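Aluminum resistance protein (Clostridium novyi, PDB 3I16) probably acts as a pyridoxal 5'-phosphate-dependent carbon-sulfur lyase of the methionine gamma-lyase family, with a presumed role in aluminium resistance. Local coordinates at residues E24-D29 with A308-R313; M302-G307 with S331-S336; A107-L112 with K145-N150. All blocks are in the same frame, centred on the assembly; numbering follows the deposited sequence. Where two conformers were deposited one is given.

Overall arrangement
The three contacts belong to a fold type I PLP-dependent enzyme. Contacts 1 and 2 share helix 287-318 and are neighbours, their centres about 12 Å apart; the side chain of Q335 from contact 2 packs against C311 and S312 of contact 1. Contact 3 lies across the centre of the chain from contact 1, about 44 Å between centres, and its centre is about 33 Å from that of contact 2. It joins the end of helix 100-111 to the loop before an outer strand of the seven-stranded sheet. The D332 side chain of contact 2 is about 7 Å from PLP. In contact 3 the side chain of F109 is about 13 Å from the bound PLP. Contact 1 is remote from the annotated sites.

Contact 1 of 3, residues E24-D29 with A308-R313; sequences ETAMND and AILCSR
D29 OD2 accepts two hydrogen bonds from R313, at 2.8 Å from NH2 and 2.9 Å from NE, and this salt bridge joins two long helices of a fold type I PLP-dependent enzyme, 17-54 and 287-318. The arginine binds side-on, with both donors spent on a single oxygen. That oxygen lies almost in the guanidinium plane, at its edge, but the carboxylate is turned: the two planes stand 58° apart. NH2 therefore meets OD2 from well above the carboxylate plane, whereas NE comes in on the anti side, less far out of plane; both approach from the same face. The third nitrogen, NH1, forms a salt bridge with E316 one turn further along the arginine's own helix, so the charge of R313 is shared between two acids, which probably steadies the rotation of its guanidinium.

Over these short segments the axes approach to 9.2 Å, with an angle of 121° between their directions. A small residue, A26, stands at the crossing, its CA 5.6 Å from the CA of R313. The aliphatic part of the arginine lies over it: CG is 3.9 Å from A26 CA, and a bend at chi2 (53°) then turns the chain so that NE and NH2 face D29. I30, on the turn after A26, packs against R313 and L310, and F411 of helix 411-425 covers L310 as well as selenomethionine M27. Deeper in the interface, where both residues are buried, L310 extends one methyl group to the alanine, with CD1 4.0 Å from A26 CB.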
ATOM      1  N   GLU B  24       5.458 -42.193  -7.687  1.00 10.77           N
ATOM      2  CA  GLU B  24       5.163 -42.656  -9.043  0.50 10.82           C
ATOM      3  C   GLU B  24       3.897 -43.537  -9.035  1.00 11.15           C
ATOM      4  O   GLU B  24       2.991 -43.370  -9.851  1.00 10.36           O
ATOM      5  CB  GLU B  24       6.393 -43.380  -9.625  0.50 10.13           C
ATOM      6  CG  GLU B  24       7.625 -42.447  -9.890  0.50  9.95           C
ATOM      7  CD  GLU B  24       8.957 -43.197 -10.055  0.50 14.22           C
ATOM      8  OE1 GLU B  24       8.968 -44.442  -9.921  0.50 17.30           O
ATOM      9  OE2 GLU B  24      10.005 -42.548 -10.302  0.50 14.42           O
ATOM     10  N   THR B  25       3.828 -44.464  -8.081  1.00 12.68           N
ATOM     11  CA  THR B  25       2.690 -45.376  -7.943  1.00 10.43           C
ATOM     12  C   THR B  25       1.421 -44.599  -7.628  1.00 11.96           C
ATOM     13  O   THR B  25       0.382 -44.825  -8.248  1.00 12.64           O
ATOM     14  CB  THR B  25       2.966 -46.391  -6.821  1.00 10.30           C
ATOM     15  OG1 THR B  25       4.231 -47.020  -7.073  1.00  8.41           O
ATOM     16  CG2 THR B  25       1.865 -47.442  -6.716  1.00  6.61           C
ATOM     17  N   ALA B  26       1.511 -43.687  -6.658  1.00 11.25           N
ATOM     18  CA  ALA B  26       0.384 -42.843  -6.261  1.00 11.83           C
ATOM     19  C   ALA B  26      -0.163 -42.026  -7.421  1.00  9.49           C
ATOM     20  O   ALA B  26      -1.376 -41.938  -7.580  1.00 11.39           O
ATOM     21  CB  ALA B  26       0.782 -41.886  -5.094  1.00  8.98           C
HETATM   22  N   MSE B  27       0.719 -41.420  -8.208  1.00 13.21           N
HETATM   23  CA  MSE B  27       0.288 -40.594  -9.352  1.00 13.56           C
HETATM   24  C   MSE B  27      -0.449 -41.435 -10.362  1.00 15.19           C
HETATM   25  O   MSE B  27      -1.473 -41.009 -10.879  1.00 14.90           O
HETATM   26  CB  MSE B  27       1.468 -39.956 -10.060  1.00 14.37           C
HETATM   27  CG  MSE B  27       2.014 -38.812  -9.358  1.00 15.11           C
HETATM   28 SE   MSE B  27       0.776 -37.310  -9.493  0.75 13.57          SE
HETATM   29  CE  MSE B  27       1.084 -36.725 -11.244  1.00 17.96           C
ATOM     30  N   ASN B  28       0.082 -42.618 -10.657  1.00 14.74           N
ATOM     31  CA  ASN B  28      -0.582 -43.523 -11.570  1.00 15.09           C
ATOM     32  C   ASN B  28      -2.004 -43.840 -11.038  1.00 16.70           C
ATOM     33  O   ASN B  28      -2.985 -43.735 -11.784  1.00 17.34           O
ATOM     34  CB  ASN B  28       0.217 -44.837 -11.748  1.00 13.53           C
ATOM     35  CG  ASN B  28       1.567 -44.659 -12.491  1.00 14.52           C
ATOM     36  OD1 ASN B  28       1.765 -43.708 -13.234  1.00 16.93           O
ATOM     37  ND2 ASN B  28       2.484 -45.625 -12.304  1.00  8.58           N
ATOM     38  N   ASP B  29      -2.108 -44.201  -9.752  1.00 13.47           N
ATOM     39  CA  ASP B  29      -3.394 -44.552  -9.127  1.00 13.90           C
ATOM     40  C   ASP B  29      -4.460 -43.432  -9.061  1.00 13.89           C
ATOM     41  O   ASP B  29      -5.646 -43.707  -9.157  1.00 14.75           O
ATOM     42  CB  ASP B  29      -3.183 -45.043  -7.691  1.00 14.36           C
ATOM     43  CG  ASP B  29      -2.456 -46.366  -7.607  1.00 19.13           C
ATOM     44  OD1 ASP B  29      -2.277 -47.063  -8.633  1.00 17.34           O
ATOM     45  OD2 ASP B  29      -2.087 -46.724  -6.474  1.00 19.19           O
ATOM     46  N   ALA B 308      -4.038 -32.726  -1.866  1.00 10.72           N
ATOM     47  CA  ALA B 308      -4.670 -33.535  -0.820  1.00 10.57           C
ATOM     48  C   ALA B 308      -4.864 -34.988  -1.265  1.00 11.38           C
ATOM     49  O   ALA B 308      -4.602 -35.927  -0.503  1.00 11.44           O
ATOM     50  CB  ALA B 308      -6.026 -32.921  -0.399  1.00  9.58           C
ATOM     51  N   ILE B 309      -5.306 -35.164  -2.512  1.00 11.97           N
ATOM     52  CA  ILE B 309      -5.557 -36.498  -3.055  1.00 12.42           C
ATOM     53  C   ILE B 309      -4.241 -37.271  -3.184  1.00 11.24           C
ATOM     54  O   ILE B 309      -4.168 -38.449  -2.824  1.00 11.58           O
ATOM     55  CB  ILE B 309      -6.307 -36.422  -4.420  1.00 12.82           C
ATOM     56  CG1 ILE B 309      -7.691 -35.756  -4.214  1.00 14.88           C
ATOM     57  CG2 ILE B 309      -6.443 -37.794  -5.004  1.00 12.56           C
ATOM     58  CD1 ILE B 309      -8.437 -35.349  -5.497  1.00 16.92           C
ATOM     59  N   LEU B 310      -3.206 -36.613  -3.696  1.00 10.35           N
ATOM     60  CA  LEU B 310      -1.883 -37.232  -3.776  1.00 10.50           C
ATOM     61  C   LEU B 310      -1.386 -37.620  -2.366  1.00 10.36           C
ATOM     62  O   LEU B 310      -0.838 -38.686  -2.180  1.00  8.55           O
ATOM     63  CB  LEU B 310      -0.881 -36.291  -4.411  1.00  8.69           C
ATOM     64  CG  LEU B 310       0.609 -36.644  -4.276  1.00 14.24           C
ATOM     65  CD1 LEU B 310       0.913 -37.931  -5.001  1.00  6.63           C
ATOM     66  CD2 LEU B 310       1.453 -35.464  -4.810  1.00  6.49           C
ATOM     67  N   CYS B 311      -1.532 -36.700  -1.411  1.00 10.85           N
ATOM     68  CA  CYS B 311      -1.117 -36.957  -0.044  1.00  9.69           C
ATOM     69  C   CYS B 311      -1.858 -38.190   0.463  1.00  9.38           C
ATOM     70  O   CYS B 311      -1.241 -39.083   0.990  1.00  9.25           O
ATOM     71  CB  CYS B 311      -1.417 -35.754   0.843  1.00 12.97           C
ATOM     72  SG  CYS B 311      -0.915 -36.016   2.568  1.00 14.43           S
ATOM     73  N   SER B 312      -3.174 -38.248   0.254  1.00 10.47           N
ATOM     74  CA  SER B 312      -3.965 -39.401   0.680  1.00  9.11           C
ATOM     75  C   SER B 312      -3.386 -40.725   0.167  1.00  9.28           C
ATOM     76  O   SER B 312      -3.116 -41.674   0.951  1.00  8.68           O
ATOM     77  CB  SER B 312      -5.406 -39.252   0.183  1.00 11.21           C
ATOM     78  OG  SER B 312      -6.219 -40.364   0.513  1.00 11.20           O
ATOM     79  N   ARG B 313      -3.195 -40.813  -1.145  1.00  7.63           N
ATOM     80  CA  ARG B 313      -2.748 -42.075  -1.721  1.00  7.57           C
ATOM     81  C   ARG B 313      -1.285 -42.400  -1.379  1.00  7.20           C
ATOM     82  O   ARG B 313      -0.993 -43.520  -1.031  1.00  8.27           O
ATOM     83  CB  ARG B 313      -2.982 -42.098  -3.234  1.00  8.95           C
ATOM     84  CG  ARG B 313      -2.690 -43.439  -3.898  1.00  8.05           C
ATOM     85  CD  ARG B 313      -3.433 -44.596  -3.232  1.00  9.88           C
ATOM     86  NE  ARG B 313      -3.372 -45.779  -4.066  1.00  7.20           N
ATOM     87  CZ  ARG B 313      -3.927 -46.953  -3.790  1.00  8.17           C
ATOM     88  NH1 ARG B 313      -4.630 -47.145  -2.677  1.00 10.83           N
ATOM     89  NH2 ARG B 313      -3.784 -47.947  -4.667  1.00  8.81           N
TER

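Contact 2 of 3, residues M302-G307 with S331-S336; sequences MEALKG and SDIIQS. With EDO (1,2-ethanediol), chain L.
Beside the pyridoxal phosphate pocket, the loop residues D332 and I333 lie against A304 and L305 of helix 287-318. The loop is shaped by an Asx turn, in which D332 OD1 accepts the backbone N of I334 at 2.9 Å, from above the carboxylate plane. The other oxygen, OD2, is hydrogen-bonded to S185 OG, a residue lining the cofactor pocket, which places D332 in the second shell.

Across the contact the packing is apolar. L305 places CG opposite its backbone N (chi1 -173°), which brings CD1 to 3.4 Å from D332 O and 3.9 Å from I333 CA. I333 carries CG1 between its backbone N and carbonyl carbon (chi1 64°), and the chain then runs out until CD1 rests 4.0 Å from A304 CB. No direct hydrogen bond crosses the interface; a water sits between the two backbones, 2.7 Å from A304 O and from I333 O, though it has more acceptors around it than protons to give. Elsewhere on the helix, K306 NZ donates to a bound 1,2-ethanediol, whose O2 in turn is bonded to E303 OE2.

The contact is enclosed on several sides. K306 forms a salt bridge with D38 of helix 17-54, which also packs against L305 through L37; E303 touches H299 of the second subunit; and the loop continues into strand 335-338, which pairs with strand 402-406 in the six-stranded antiparallel sheet.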
HETATM    1  N   MSE B 302      -8.447 -26.102  -6.689  1.00 13.01           N
HETATM    2  CA  MSE B 302      -8.201 -27.452  -7.199  1.00 12.67           C
HETATM    3  C   MSE B 302      -6.716 -27.889  -7.189  1.00 12.33           C
HETATM    4  O   MSE B 302      -6.418 -29.105  -7.158  1.00 14.89           O
HETATM    5  CB  MSE B 302      -8.821 -27.605  -8.570  1.00 11.69           C
HETATM    6  CG  MSE B 302     -10.334 -27.536  -8.537  1.00 14.50           C
HETATM    7 SE   MSE B 302     -11.071 -28.872  -7.260  0.75  9.92          SE
HETATM    8  CE  MSE B 302     -12.872 -28.889  -7.975  1.00  8.00           C
ATOM      9  N   GLU B 303      -5.796 -26.936  -7.257  1.00 10.59           N
ATOM     10  CA  GLU B 303      -4.383 -27.256  -7.112  1.00 11.68           C
ATOM     11  C   GLU B 303      -4.186 -27.844  -5.717  1.00 12.76           C
ATOM     12  O   GLU B 303      -3.530 -28.862  -5.559  1.00 12.48           O
ATOM     13  CB  GLU B 303      -3.502 -26.008  -7.279  1.00 11.09           C
ATOM     14  CG  GLU B 303      -3.480 -25.410  -8.668  1.00 11.55           C
ATOM     15  CD  GLU B 303      -2.956 -26.384  -9.729  1.00 17.13           C
ATOM     16  OE1 GLU B 303      -1.890 -27.010  -9.525  1.00 10.73           O
ATOM     17  OE2 GLU B 303      -3.601 -26.494 -10.780  1.00 17.34           O
ATOM     18  N   ALA B 304      -4.785 -27.207  -4.705  1.00 14.07           N
ATOM     19  CA  ALA B 304      -4.686 -27.674  -3.320  1.00 12.50           C
ATOM     20  C   ALA B 304      -5.350 -29.036  -3.148  1.00 12.89           C
ATOM     21  O   ALA B 304      -4.811 -29.921  -2.458  1.00 12.85           O
ATOM     22  CB  ALA B 304      -5.315 -26.648  -2.339  1.00 12.24           C
ATOM     23  N   LEU B 305      -6.516 -29.207  -3.760  1.00 10.91           N
ATOM     24  CA  LEU B 305      -7.232 -30.459  -3.615  1.00 12.45           C
ATOM     25  C   LEU B 305      -6.472 -31.630  -4.267  1.00 13.58           C
ATOM     26  O   LEU B 305      -6.457 -32.723  -3.715  1.00 11.45           O
ATOM     27  CB  LEU B 305      -8.638 -30.367  -4.193  1.00 12.45           C
ATOM     28  CG  LEU B 305      -9.470 -31.605  -3.904  1.00 10.93           C
ATOM     29  CD1 LEU B 305      -9.692 -31.702  -2.388  1.00 10.81           C
ATOM     30  CD2 LEU B 305     -10.746 -31.530  -4.656  1.00  9.22           C
ATOM     31  N   LYS B 306      -5.859 -31.391  -5.428  1.00 14.46           N
ATOM     32  CA  LYS B 306      -5.005 -32.403  -6.089  1.00 13.88           C
ATOM     33  C   LYS B 306      -3.843 -32.800  -5.166  1.00 13.12           C
ATOM     34  O   LYS B 306      -3.453 -33.998  -5.054  1.00 14.19           O
ATOM     35  CB  LYS B 306      -4.507 -31.896  -7.454  1.00 14.87           C
ATOM     36  CG  LYS B 306      -5.579 -31.943  -8.499  1.00 15.27           C
ATOM     37  CD  LYS B 306      -5.138 -31.356  -9.842  1.00 17.53           C
ATOM     38  CE  LYS B 306      -6.305 -31.324 -10.823  1.00 19.50           C
ATOM     39  NZ  LYS B 306      -5.909 -30.921 -12.214  1.00 17.95           N
ATOM     40  N   GLY B 307      -3.318 -31.820  -4.458  1.00 12.43           N
ATOM     41  CA  GLY B 307      -2.292 -32.095  -3.454  1.00 13.50           C
ATOM     42  C   GLY B 307      -2.811 -32.986  -2.328  1.00 12.13           C
ATOM     43  O   GLY B 307      -2.105 -33.886  -1.878  1.00 11.21           O
ATOM     44  N   SER B 331     -15.488 -32.497   0.057  1.00 16.59           N
ATOM     45  CA  SER B 331     -16.209 -31.227   0.217  1.00 18.37           C
ATOM     46  C   SER B 331     -15.323 -30.157   0.842  1.00 18.58           C
ATOM     47  O   SER B 331     -15.799 -29.069   1.178  1.00 22.46           O
ATOM     48  CB  SER B 331     -17.487 -31.419   1.027  1.00 20.94           C
ATOM     49  OG  SER B 331     -18.471 -30.442   0.664  1.00 12.96           O
ATOM     50  N   ASP B 332     -14.030 -30.456   0.976  1.00 16.97           N
ATOM     51  CA  ASP B 332     -13.032 -29.480   1.440  1.00 17.07           C
ATOM     52  C   ASP B 332     -11.636 -29.913   0.958  1.00 16.64           C
ATOM     53  O   ASP B 332     -11.470 -30.997   0.384  1.00 16.42           O
ATOM     54  CB  ASP B 332     -13.108 -29.236   2.961  1.00 16.25           C
ATOM     55  CG  ASP B 332     -12.556 -30.388   3.796  1.00 17.38           C
ATOM     56  OD1 ASP B 332     -11.760 -31.208   3.291  1.00 21.02           O
ATOM     57  OD2 ASP B 332     -12.904 -30.468   4.992  1.00 17.88           O
ATOM     58  N   ILE B 333     -10.631 -29.085   1.203  1.00 18.92           N
ATOM     59  CA  ILE B 333      -9.276 -29.380   0.735  1.00 16.83           C
ATOM     60  C   ILE B 333      -8.388 -30.093   1.749  1.00 15.82           C
ATOM     61  O   ILE B 333      -7.199 -30.274   1.505  1.00 15.57           O
ATOM     62  CB  ILE B 333      -8.542 -28.086   0.239  1.00 16.66           C
ATOM     63  CG1 ILE B 333      -8.320 -27.072   1.372  1.00 17.97           C
ATOM     64  CG2 ILE B 333      -9.311 -27.457  -0.925  1.00 18.30           C
ATOM     65  CD1 ILE B 333      -7.287 -25.989   1.037  1.00 14.98           C
ATOM     66  N   ILE B 334      -8.944 -30.505   2.878  1.00 13.22           N
ATOM     67  CA  ILE B 334      -8.107 -31.029   3.949  1.00 14.45           C
ATOM     68  C   ILE B 334      -7.870 -32.531   3.819  1.00 12.55           C
ATOM     69  O   ILE B 334      -8.785 -33.248   3.432  1.00 11.96           O
ATOM     70  CB  ILE B 334      -8.710 -30.708   5.337  1.00 15.14           C
ATOM     71  CG1 ILE B 334      -8.855 -29.198   5.512  1.00 18.54           C
ATOM     72  CG2 ILE B 334      -7.817 -31.257   6.451  1.00 12.64           C
ATOM     73  CD1 ILE B 334      -9.448 -28.793   6.849  1.00 23.29           C
ATOM     74  N   GLN B 335      -6.634 -32.972   4.082  1.00 10.23           N
ATOM     75  CA  GLN B 335      -6.288 -34.382   4.116  1.00 11.68           C
ATOM     76  C   GLN B 335      -5.754 -34.715   5.492  1.00 13.23           C
ATOM     77  O   GLN B 335      -4.803 -34.066   5.931  1.00 15.51           O
ATOM     78  CB  GLN B 335      -5.211 -34.724   3.079  1.00 12.36           C
ATOM     79  CG  GLN B 335      -4.852 -36.190   3.088  1.00  8.17           C
ATOM     80  CD  GLN B 335      -6.066 -37.059   2.812  1.00  9.85           C
ATOM     81  OE1 GLN B 335      -6.830 -36.775   1.890  1.00  9.50           O
ATOM     82  NE2 GLN B 335      -6.241 -38.132   3.596  1.00  7.05           N
ATOM     83  N   SER B 336      -6.328 -35.729   6.152  1.00 12.24           N
ATOM     84  CA  SER B 336      -5.916 -36.152   7.488  0.50 12.90           C
ATOM     85  C   SER B 336      -5.086 -37.429   7.398  1.00 12.06           C
ATOM     86  O   SER B 336      -5.413 -38.304   6.580  1.00 10.14           O
ATOM     87  CB  SER B 336      -7.146 -36.416   8.376  0.50 13.26           C
ATOM     88  OG  SER B 336      -8.075 -35.336   8.335  0.50 13.85           O
TER
HETATM   89  C1  EDO L 429      -1.766 -29.544 -11.762  1.00 24.30           C
HETATM   90  O1  EDO L 429      -1.071 -28.320 -11.488  1.00 24.35           O
HETATM   91  C2  EDO L 429      -2.859 -29.339 -12.802  1.00 29.04           C
HETATM   92  O2  EDO L 429      -4.012 -28.654 -12.276  1.00 26.60           O
HETATM   93  O   HOH W   1      -5.068 -29.280   0.158  1.00 15.41           O

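Contact 3 of 3, residues A107-L112 with K145-N150; sequences ALFGNL and KEFGIN. With EDO (1,2-ethanediol), chain S.
L112, the first residue beyond helix 100-111 in the large domain of this fold type I PLP enzyme, packs its side chain on I149, just before strand 150-153 at the edge of the seven-stranded sheet. From the base outward, L112 CB meets I149 CD1 at 3.6 Å and CG2 at 3.8 Å, thus sitting against both branches. The next atom, CG, has only I149 CG2 in range, at 4.1 Å, and CD1 lies 3.7 Å from that same methyl. The side chains cross obliquely, and T178 and L179 of strand 177-183 also pack on the leucine.

A second, looser meeting joins two phenylalanines: F147 CD2 comes to the edge of the F109 ring, near its plane, 4.2 Å from CE1. F109 also makes a cation-pi interaction with R270. The region is a subunit interface, where L112 of the third subunit packs on F147 and F147 of that subunit packs on I149. A 1,2-ethanediol bonded to F109 O also reaches G142 and R270 of the third subunit.

At the helix end, A107 O accepts both N111 N and N111 ND2, the latter at 2.9 Å in the carbonyl plane, on a lone pair.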
ATOM      1  N   ALA B 107     -21.663 -13.417  12.178  1.00 13.21           N
ATOM      2  CA  ALA B 107     -22.911 -14.018  11.699  1.00 15.01           C
ATOM      3  C   ALA B 107     -23.852 -14.381  12.855  1.00 14.42           C
ATOM      4  O   ALA B 107     -25.055 -14.071  12.821  1.00 15.20           O
ATOM      5  CB  ALA B 107     -22.625 -15.288  10.860  1.00 15.13           C
ATOM      6  N   LEU B 108     -23.293 -15.028  13.866  1.00 11.86           N
ATOM      7  CA  LEU B 108     -24.062 -15.500  15.002  1.00 12.54           C
ATOM      8  C   LEU B 108     -24.552 -14.341  15.883  1.00 11.63           C
ATOM      9  O   LEU B 108     -25.752 -14.207  16.130  1.00 11.64           O
ATOM     10  CB  LEU B 108     -23.236 -16.514  15.804  1.00 13.78           C
ATOM     11  CG  LEU B 108     -22.871 -17.807  15.059  1.00 15.34           C
ATOM     12  CD1 LEU B 108     -21.857 -18.630  15.870  1.00 12.78           C
ATOM     13  CD2 LEU B 108     -24.107 -18.652  14.703  1.00  5.50           C
ATOM     14  N   PHE B 109     -23.641 -13.509  16.362  1.00 11.53           N
ATOM     15  CA  PHE B 109     -24.052 -12.344  17.151  1.00 12.62           C
ATOM     16  C   PHE B 109     -24.981 -11.440  16.349  1.00 11.48           C
ATOM     17  O   PHE B 109     -25.903 -10.832  16.904  1.00 11.87           O
ATOM     18  CB  PHE B 109     -22.867 -11.510  17.627  1.00 10.93           C
ATOM     19  CG  PHE B 109     -22.186 -12.042  18.871  1.00 12.84           C
ATOM     20  CD1 PHE B 109     -22.705 -11.796  20.125  1.00 12.34           C
ATOM     21  CD2 PHE B 109     -20.993 -12.736  18.773  1.00 13.49           C
ATOM     22  CE1 PHE B 109     -22.061 -12.247  21.259  1.00 16.27           C
ATOM     23  CE2 PHE B 109     -20.352 -13.196  19.896  1.00 16.94           C
ATOM     24  CZ  PHE B 109     -20.887 -12.962  21.135  1.00 17.08           C
ATOM     25  N   GLY B 110     -24.731 -11.341  15.046  1.00 12.89           N
ATOM     26  CA  GLY B 110     -25.556 -10.496  14.196  1.00 15.33           C
ATOM     27  C   GLY B 110     -26.988 -10.999  14.085  1.00 15.76           C
ATOM     28  O   GLY B 110     -27.938 -10.198  14.108  1.00 17.17           O
ATOM     29  N   ASN B 111     -27.144 -12.322  14.018  1.00 14.20           N
ATOM     30  CA  ASN B 111     -28.462 -12.920  13.809  1.00 14.65           C
ATOM     31  C   ASN B 111     -29.197 -13.521  15.009  1.00 14.12           C
ATOM     32  O   ASN B 111     -30.328 -13.984  14.838  1.00 15.44           O
ATOM     33  CB  ASN B 111     -28.391 -13.926  12.642  1.00 12.93           C
ATOM     34  CG  ASN B 111     -28.192 -13.231  11.301  1.00 16.35           C
ATOM     35  OD1 ASN B 111     -29.169 -12.869  10.639  1.00 16.26           O
ATOM     36  ND2 ASN B 111     -26.929 -12.976  10.929  1.00 11.82           N
ATOM     37  N   LEU B 112     -28.603 -13.473  16.207  1.00 14.02           N
ATOM     38  CA  LEU B 112     -29.229 -14.038  17.414  1.00 15.22           C
ATOM     39  C   LEU B 112     -29.458 -12.939  18.453  1.00 14.18           C
ATOM     40  O   LEU B 112     -28.703 -11.976  18.518  1.00 14.71           O
ATOM     41  CB  LEU B 112     -28.367 -15.167  18.000  1.00 15.17           C
ATOM     42  CG  LEU B 112     -28.304 -16.471  17.198  1.00 16.28           C
ATOM     43  CD1 LEU B 112     -27.054 -17.251  17.598  1.00 10.69           C
ATOM     44  CD2 LEU B 112     -29.603 -17.329  17.364  1.00 10.73           C
ATOM     45  N   LYS B 145     -23.691 -16.828  25.144  1.00 11.99           N
ATOM     46  CA  LYS B 145     -24.342 -17.249  26.394  1.00 13.21           C
ATOM     47  C   LYS B 145     -24.462 -16.069  27.353  1.00 14.59           C
ATOM     48  O   LYS B 145     -25.531 -15.843  27.944  1.00 11.30           O
ATOM     49  CB  LYS B 145     -23.572 -18.391  27.052  1.00 14.42           C
ATOM     50  CG  LYS B 145     -24.328 -19.104  28.164  1.00 21.19           C
ATOM     51  CD  LYS B 145     -23.418 -20.143  28.797  1.00 32.12           C
ATOM     52  CE  LYS B 145     -24.163 -21.301  29.452  1.00 38.33           C
ATOM     53  NZ  LYS B 145     -23.189 -22.370  29.887  1.00 41.28           N
ATOM     54  N   GLU B 146     -23.388 -15.280  27.447  1.00 13.24           N
ATOM     55  CA  GLU B 146     -23.369 -14.090  28.311  1.00 12.46           C
ATOM     56  C   GLU B 146     -24.350 -13.004  27.850  1.00 11.48           C
ATOM     57  O   GLU B 146     -24.702 -12.136  28.623  1.00 11.90           O
ATOM     58  CB  GLU B 146     -21.938 -13.577  28.494  1.00 13.23           C
ATOM     59  CG  GLU B 146     -21.138 -14.583  29.349  1.00 16.50           C
ATOM     60  CD  GLU B 146     -19.635 -14.392  29.349  1.00 24.05           C
ATOM     61  OE1 GLU B 146     -19.089 -13.803  28.394  1.00 19.05           O
ATOM     62  OE2 GLU B 146     -18.995 -14.887  30.311  1.00 25.60           O
ATOM     63  N   PHE B 147     -24.819 -13.097  26.610  1.00 11.57           N
ATOM     64  CA  PHE B 147     -25.843 -12.202  26.086  1.00 12.09           C
ATOM     65  C   PHE B 147     -27.242 -12.867  26.012  1.00 14.37           C
ATOM     66  O   PHE B 147     -28.137 -12.387  25.305  1.00 14.69           O
ATOM     67  CB  PHE B 147     -25.377 -11.586  24.759  1.00 12.66           C
ATOM     68  CG  PHE B 147     -24.430 -10.441  24.961  1.00 13.62           C
ATOM     69  CD1 PHE B 147     -24.915  -9.150  25.176  1.00 12.62           C
ATOM     70  CD2 PHE B 147     -23.084 -10.659  25.048  1.00 17.64           C
ATOM     71  CE1 PHE B 147     -24.054  -8.098  25.416  1.00 13.12           C
ATOM     72  CE2 PHE B 147     -22.213  -9.615  25.272  1.00 14.95           C
ATOM     73  CZ  PHE B 147     -22.698  -8.326  25.462  1.00 13.99           C
ATOM     74  N   GLY B 148     -27.418 -13.958  26.760  1.00 12.96           N
ATOM     75  CA  GLY B 148     -28.694 -14.649  26.861  1.00 12.36           C
ATOM     76  C   GLY B 148     -29.084 -15.513  25.694  1.00 12.97           C
ATOM     77  O   GLY B 148     -30.265 -15.850  25.566  1.00 13.26           O
ATOM     78  N   ILE B 149     -28.112 -15.874  24.851  1.00 11.92           N
ATOM     79  CA  ILE B 149     -28.346 -16.701  23.665  1.00 11.02           C
ATOM     80  C   ILE B 149     -27.885 -18.122  23.997  1.00 14.32           C
ATOM     81  O   ILE B 149     -26.721 -18.330  24.373  1.00 12.85           O
ATOM     82  CB  ILE B 149     -27.606 -16.152  22.448  1.00 11.21           C
ATOM     83  CG1 ILE B 149     -28.074 -14.719  22.149  1.00 10.37           C
ATOM     84  CG2 ILE B 149     -27.834 -17.037  21.250  1.00  3.68           C
ATOM     85  CD1 ILE B 149     -27.199 -13.985  21.222  1.00  9.48           C
ATOM     86  N   ASN B 150     -28.803 -19.090  23.858  1.00 13.27           N
ATOM     87  CA  ASN B 150     -28.547 -20.463  24.258  1.00 13.29           C
ATOM     88  C   ASN B 150     -27.980 -21.296  23.121  1.00 14.05           C
ATOM     89  O   ASN B 150     -28.112 -20.946  21.944  1.00 14.71           O
ATOM     90  CB  ASN B 150     -29.837 -21.084  24.750  1.00 14.46           C
ATOM     91  CG  ASN B 150     -30.506 -20.246  25.814  1.00 15.60           C
ATOM     92  OD1 ASN B 150     -29.939 -20.020  26.888  1.00 20.53           O
ATOM     93  ND2 ASN B 150     -31.705 -19.766  25.519  1.00 18.62           N
TER
HETATM   94  C1  EDO S 430     -25.053  -5.914  16.607  1.00 26.04           C
HETATM   95  O1  EDO S 430     -24.924  -5.319  17.899  1.00 24.70           O
HETATM   96  C2  EDO S 430     -25.708  -7.292  16.669  1.00 23.43           C
HETATM   97  O2  EDO S 430     -24.849  -8.336  17.170  1.00 23.87           O